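Local coordinates for B-type flagellar hook-associated protein 2 (Pseudomonas aeruginosa, PDB 5FHY) that helps build the flagellar filament by capping its growing tip, where it promotes flagellin polymerization and keeps exported subunits from leaking away, at residues B[182-186]-B[187-191]; B[111-114]-B[115-118]. All coordinates share one frame; numbering follows the deposited sequence.

Interaction 1 of 2, residues B[182-186]-B[187-191]; sequences RSIAS and NSVSD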
ATOM      1  N   ARG B 182     -31.822   4.073  49.595  1.00 64.00           N
ATOM      2  CA  ARG B 182     -31.512   2.686  49.906  1.00 73.13           C
ATOM      3  C   ARG B 182     -30.108   2.588  50.484  1.00 78.28           C
ATOM      4  O   ARG B 182     -29.122   2.895  49.814  1.00 78.40           O
ATOM      5  CB  ARG B 182     -31.637   1.807  48.658  1.00 76.72           C
ATOM      6  CG  ARG B 182     -31.019   0.412  48.781  1.00 72.35           C
ATOM      7  CD  ARG B 182     -31.696  -0.434  49.855  1.00 80.11           C
ATOM      8  NE  ARG B 182     -32.026  -1.782  49.388  1.00 90.18           N
ATOM      9  CZ  ARG B 182     -31.156  -2.785  49.302  1.00 96.68           C
ATOM     10  NH1 ARG B 182     -29.887  -2.598  49.642  1.00 96.95           N
ATOM     11  NH2 ARG B 182     -31.550  -3.974  48.867  1.00103.49           N
ATOM     12  N   SER B 183     -30.024   2.173  51.741  1.00 81.34           N
ATOM     13  CA  SER B 183     -28.737   1.911  52.362  1.00 84.40           C
ATOM     14  C   SER B 183     -28.214   0.587  51.828  1.00 78.05           C
ATOM     15  O   SER B 183     -28.933  -0.409  51.831  1.00 87.22           O
ATOM     16  CB  SER B 183     -28.872   1.877  53.884  1.00 86.26           C
ATOM     17  OG  SER B 183     -27.650   1.523  54.501  1.00 89.89           O
ATOM     18  N   ILE B 184     -26.967   0.566  51.373  1.00 66.75           N
ATOM     19  CA  ILE B 184     -26.434  -0.646  50.765  1.00 75.27           C
ATOM     20  C   ILE B 184     -25.218  -1.158  51.534  1.00 76.44           C
ATOM     21  O   ILE B 184     -24.326  -0.392  51.891  1.00 75.60           O
ATOM     22  CB  ILE B 184     -26.077  -0.403  49.284  1.00 78.10           C
ATOM     23  CG1 ILE B 184     -25.079   0.747  49.142  1.00 81.31           C
ATOM     24  CG2 ILE B 184     -27.331  -0.075  48.489  1.00 79.45           C
ATOM     25  CD1 ILE B 184     -24.569   0.940  47.728  1.00 80.56           C
ATOM     26  N   ALA B 185     -25.178  -2.464  51.774  1.00 71.63           N
ATOM     27  CA  ALA B 185     -24.131  -3.053  52.607  1.00 80.64           C
ATOM     28  C   ALA B 185     -22.946  -3.492  51.765  1.00 79.86           C
ATOM     29  O   ALA B 185     -21.935  -3.961  52.283  1.00 75.38           O
ATOM     30  CB  ALA B 185     -24.678  -4.226  53.405  1.00 75.04           C
ATOM     31  N   SER B 186     -23.099  -3.353  50.457  1.00 79.14           N
ATOM     32  CA  SER B 186     -22.054  -3.690  49.508  1.00 82.94           C
ATOM     33  C   SER B 186     -22.229  -2.824  48.271  1.00 90.43           C
ATOM     34  O   SER B 186     -23.323  -2.327  48.008  1.00 95.31           O
ATOM     35  CB  SER B 186     -22.111  -5.174  49.149  1.00 79.15           C
ATOM     36  OG  SER B 186     -21.372  -5.450  47.973  1.00 87.71           O
ATOM     37  N   ASN B 187     -21.158  -2.635  47.511  1.00 92.69           N
ATOM     38  CA  ASN B 187     -21.231  -1.791  46.325  1.00 85.44           C
ATOM     39  C   ASN B 187     -21.699  -2.598  45.125  1.00 87.95           C
ATOM     40  O   ASN B 187     -21.813  -2.081  44.013  1.00 89.34           O
ATOM     41  CB  ASN B 187     -19.880  -1.136  46.049  1.00 79.81           C
ATOM     42  CG  ASN B 187     -19.486  -0.154  47.130  1.00 83.54           C
ATOM     43  OD1 ASN B 187     -20.315   0.617  47.611  1.00 78.13           O
ATOM     44  ND2 ASN B 187     -18.219  -0.178  47.524  1.00 90.02           N
ATOM     45  N   SER B 188     -21.964  -3.877  45.369  1.00 87.04           N
ATOM     46  CA  SER B 188     -22.618  -4.733  44.394  1.00 95.27           C
ATOM     47  C   SER B 188     -23.994  -5.103  44.924  1.00103.06           C
ATOM     48  O   SER B 188     -24.120  -6.001  45.753  1.00111.64           O
ATOM     49  CB  SER B 188     -21.795  -5.995  44.134  1.00 96.73           C
ATOM     50  OG  SER B 188     -20.641  -5.706  43.371  1.00 98.43           O
ATOM     51  N   VAL B 189     -25.026  -4.419  44.447  1.00106.91           N
ATOM     52  CA  VAL B 189     -26.367  -4.641  44.966  1.00107.06           C
ATOM     53  C   VAL B 189     -27.309  -5.160  43.895  1.00105.72           C
ATOM     54  O   VAL B 189     -27.102  -4.925  42.706  1.00109.10           O
ATOM     55  CB  VAL B 189     -26.948  -3.362  45.567  1.00105.03           C
ATOM     56  CG1 VAL B 189     -26.194  -3.000  46.827  1.00108.03           C
ATOM     57  CG2 VAL B 189     -26.897  -2.234  44.552  1.00103.45           C
ATOM     58  N   SER B 190     -28.350  -5.861  44.328  1.00 99.11           N
ATOM     59  CA  SER B 190     -29.296  -6.466  43.405  1.00 94.43           C
ATOM     60  C   SER B 190     -30.733  -6.344  43.887  1.00 90.59           C
ATOM     61  O   SER B 190     -31.000  -6.317  45.087  1.00 87.51           O
ATOM     62  CB  SER B 190     -28.958  -7.942  43.192  1.00 98.23           C
ATOM     63  OG  SER B 190     -27.617  -8.108  42.767  1.00101.67           O
ATOM     64  N   ASP B 191     -31.648  -6.277  42.926  1.00 97.85           N
ATOM     65  CA  ASP B 191     -33.084  -6.212  43.177  1.00105.81           C
ATOM     66  C   ASP B 191     -33.520  -5.027  44.056  1.00103.82           C
ATOM     67  O   ASP B 191     -34.551  -5.094  44.726  1.00102.62           O
ATOM     68  CB  ASP B 191     -33.550  -7.533  43.805  1.00114.38           C
ATOM     69  CG  ASP B 191     -33.370  -8.720  42.866  1.00125.76           C
ATOM     70  OD1 ASP B 191     -32.876  -8.517  41.737  1.00128.37           O
ATOM     71  OD2 ASP B 191     -33.718  -9.855  43.259  1.00130.95           O
TER

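Interaction 2 of 2, residues B[111-114]-B[115-118]; sequences DNSG and SRLV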
ATOM      1  N   ASP B 111       6.943   3.332  60.492  1.00 73.38           N
ATOM      2  CA  ASP B 111       6.919   4.787  60.473  1.00 80.99           C
ATOM      3  C   ASP B 111       7.938   5.338  61.467  1.00 79.28           C
ATOM      4  O   ASP B 111       8.859   4.632  61.873  1.00 84.26           O
ATOM      5  CB  ASP B 111       5.510   5.313  60.780  1.00 89.17           C
ATOM      6  CG  ASP B 111       5.010   4.910  62.159  1.00 82.15           C
ATOM      7  OD1 ASP B 111       5.421   3.846  62.667  1.00 76.60           O
ATOM      8  OD2 ASP B 111       4.196   5.663  62.736  1.00 76.28           O
ATOM      9  N   ASN B 112       7.783   6.598  61.854  1.00 74.28           N
ATOM     10  CA  ASN B 112       8.744   7.217  62.764  1.00 79.51           C
ATOM     11  C   ASN B 112       8.524   6.775  64.203  1.00 80.61           C
ATOM     12  O   ASN B 112       9.324   7.082  65.086  1.00 81.81           O
ATOM     13  CB  ASN B 112       8.676   8.741  62.672  1.00 78.86           C
ATOM     14  CG  ASN B 112       9.179   9.264  61.345  1.00 80.24           C
ATOM     15  OD1 ASN B 112       9.956   8.602  60.658  1.00 80.88           O
ATOM     16  ND2 ASN B 112       8.732  10.455  60.974  1.00 81.36           N
ATOM     17  N   SER B 113       7.434   6.048  64.431  1.00 85.04           N
ATOM     18  CA  SER B 113       7.101   5.566  65.766  1.00 86.22           C
ATOM     19  C   SER B 113       7.592   4.138  65.965  1.00 83.72           C
ATOM     20  O   SER B 113       7.725   3.664  67.094  1.00 82.85           O
ATOM     21  CB  SER B 113       5.588   5.626  66.000  1.00 85.25           C
ATOM     22  OG  SER B 113       5.089   6.942  65.845  1.00 95.22           O
ATOM     23  N   GLY B 114       7.846   3.453  64.856  1.00 81.32           N
ATOM     24  CA  GLY B 114       8.267   2.067  64.893  1.00 79.21           C
ATOM     25  C   GLY B 114       7.569   1.256  63.819  1.00 75.30           C
ATOM     26  O   GLY B 114       7.274   1.760  62.735  1.00 69.97           O
ATOM     27  N   SER B 115       7.319  -0.012  64.122  1.00 75.55           N
ATOM     28  CA  SER B 115       6.560  -0.881  63.235  1.00 71.90           C
ATOM     29  C   SER B 115       5.262  -1.280  63.932  1.00 76.95           C
ATOM     30  O   SER B 115       5.217  -1.379  65.154  1.00 91.10           O
ATOM     31  CB  SER B 115       7.370  -2.120  62.845  1.00 69.92           C
ATOM     32  OG  SER B 115       8.539  -1.772  62.125  1.00 77.14           O
ATOM     33  N   ARG B 116       4.206  -1.497  63.159  1.00 68.75           N
ATOM     34  CA  ARG B 116       2.906  -1.825  63.733  1.00 68.78           C
ATOM     35  C   ARG B 116       2.143  -2.774  62.826  1.00 70.77           C
ATOM     36  O   ARG B 116       2.430  -2.874  61.633  1.00 78.10           O
ATOM     37  CB  ARG B 116       2.082  -0.555  63.961  1.00 68.54           C
ATOM     38  CG  ARG B 116       1.460   0.027  62.695  1.00 63.14           C
ATOM     39  CD  ARG B 116       0.706   1.310  63.005  1.00 60.93           C
ATOM     40  NE  ARG B 116       1.638   2.402  63.263  1.00 62.78           N
ATOM     41  CZ  ARG B 116       1.357   3.475  63.992  1.00 64.33           C
ATOM     42  NH1 ARG B 116       0.162   3.610  64.551  1.00 68.27           N
ATOM     43  NH2 ARG B 116       2.280   4.410  64.166  1.00 79.40           N
ATOM     44  N   LEU B 117       1.161  -3.465  63.389  1.00 63.52           N
ATOM     45  CA  LEU B 117       0.346  -4.369  62.591  1.00 68.64           C
ATOM     46  C   LEU B 117      -0.800  -3.600  61.953  1.00 65.46           C
ATOM     47  O   LEU B 117      -1.460  -2.799  62.612  1.00 67.42           O
ATOM     48  CB  LEU B 117      -0.190  -5.518  63.446  1.00 76.47           C
ATOM     49  CG  LEU B 117       0.823  -6.581  63.871  1.00 72.25           C
ATOM     50  CD1 LEU B 117       0.307  -7.378  65.061  1.00 72.66           C
ATOM     51  CD2 LEU B 117       1.168  -7.496  62.705  1.00 76.87           C
ATOM     52  N   VAL B 118      -1.024  -3.838  60.665  1.00 63.82           N
ATOM     53  CA  VAL B 118      -2.111  -3.189  59.944  1.00 65.14           C
ATOM     54  C   VAL B 118      -3.035  -4.275  59.410  1.00 71.17           C
ATOM     55  O   VAL B 118      -2.620  -5.129  58.624  1.00 76.81           O
ATOM     56  CB  VAL B 118      -1.589  -2.298  58.790  1.00 68.30           C
ATOM     57  CG1 VAL B 118      -2.750  -1.769  57.948  1.00 65.81           C
ATOM     58  CG2 VAL B 118      -0.759  -1.144  59.342  1.00 60.57           C
TER

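Interaction 1 of 2, residues B[182-186]-B[187-191]
Ile184 and Val189 point toward each other across the bend at residues 185-187, and their side chains cross at about a right angle. The touching atoms are methyls: CG2 of Ile184 lies 3.6 Å from CG1 of Val189. In Val189 that methyl stands beside the backbone N (chi1 -68°), a placement that also brings CG1 to 3.2 Å from Ser186 O, a close approach with the carbonyl of the bend. Ile184 takes part through its branch methyl, while its CD1 runs on toward Asn187 and stays 4.3 Å from OD1.

The polar half of the contact is set by Ser186. Its OG swings round beside its own carbonyl carbon (chi1 163°) and accepts the amide of Ser188, with Ser188 N to Ser186 OG at 3.1 Å and nearly straight at 168°. This bond from side chain i to amide i+2 meets the definition of an ST turn. Asn187 turns its side chain out of the bend, where its OD1 accepts the backbone N of Ala44.

Arg182 is more loosely involved. Its NH1 curls over to the next residue and donates to Ser183 O at 3.2 Å, while NH2 comes only to 4.5 Å from Ser190 O; its NE makes a weak hydrogen bond to Thr110 O of a neighbouring subunit.

Backbone bonds pair Ile184 with Gly173 but Val189 with Phe198, evidence that the chain changes sheet here. The arrangement is a tight beta-beta connection, an ST turn at Ser186-Ser188 flanked by the apolar pair Ile184-Val189, carrying the FliD chain from the four-stranded antiparallel sheet into the three-stranded one.

Interaction 2 of 2, residues B[111-114]-B[115-118]
Asp111 and Arg116 form a buried salt bridge alongside a hairpin turn, Arg116 NH2 standing 2.7 Å from Asp111 OD2. The bond is short but bent, 127° at the hydrogen and therefore weak, and the carboxylate and guanidinium planes are turned 69° apart, so they form no flat bidentate pair. A bend at chi3 (74°) folds the arginine back toward the turn. NH2 is shared with Gly161 O, whereas the buried NE has no partner.

On the turn side, Asp111 OD1 collects weak bonds from the amides of Ser113, at 3.5 Å from its N, and Gly114, at 3.3 Å from its N. Buried Ser115, its CB leading away from the turn, bonds Thr110 OG1 through OG.

Packing is looser at the tip. Ser113 CB comes no nearer than 4.0 Å to Arg116 NH2, and exposed Asn112 starts away from the strand, its OD1 bonded to a neighbouring subunit.

Backbone bonds from Asp111 N to Gly114 O (2.8 Å) and, weakly, from Gly114 N to Asp111 O (3.4 Å) enclose Asn112 and Ser113, whose backbone angles fit a type I turn. This two-residue beta-hairpin joins strands 104-111 and 114-121 in the hook IN motif of this FliD fragment.

Overall arrangement
Within one chain the two contacts are separate: their centres lie 35 Å apart and their nearest atoms about 19 Å, in different sheets. Between subunits they meet. Asn112 OD1, at the hairpin tip of interaction 2, accepts Ser183 N from interaction 1 of a neighbouring copy, and Asp191 O is hydrogen-bonded to Thr110 OG1 of such a neighbour. The two sites face different neighbours, which is consistent with the same pairing repeating from subunit to subunit. Their relation to sodium differs: the Arg116 side chain lies about 4 Å from a bound ion and weakly bonds Ala163, a sodium-site residue, whereas the Arg182 side chain stays about 13 Å from one.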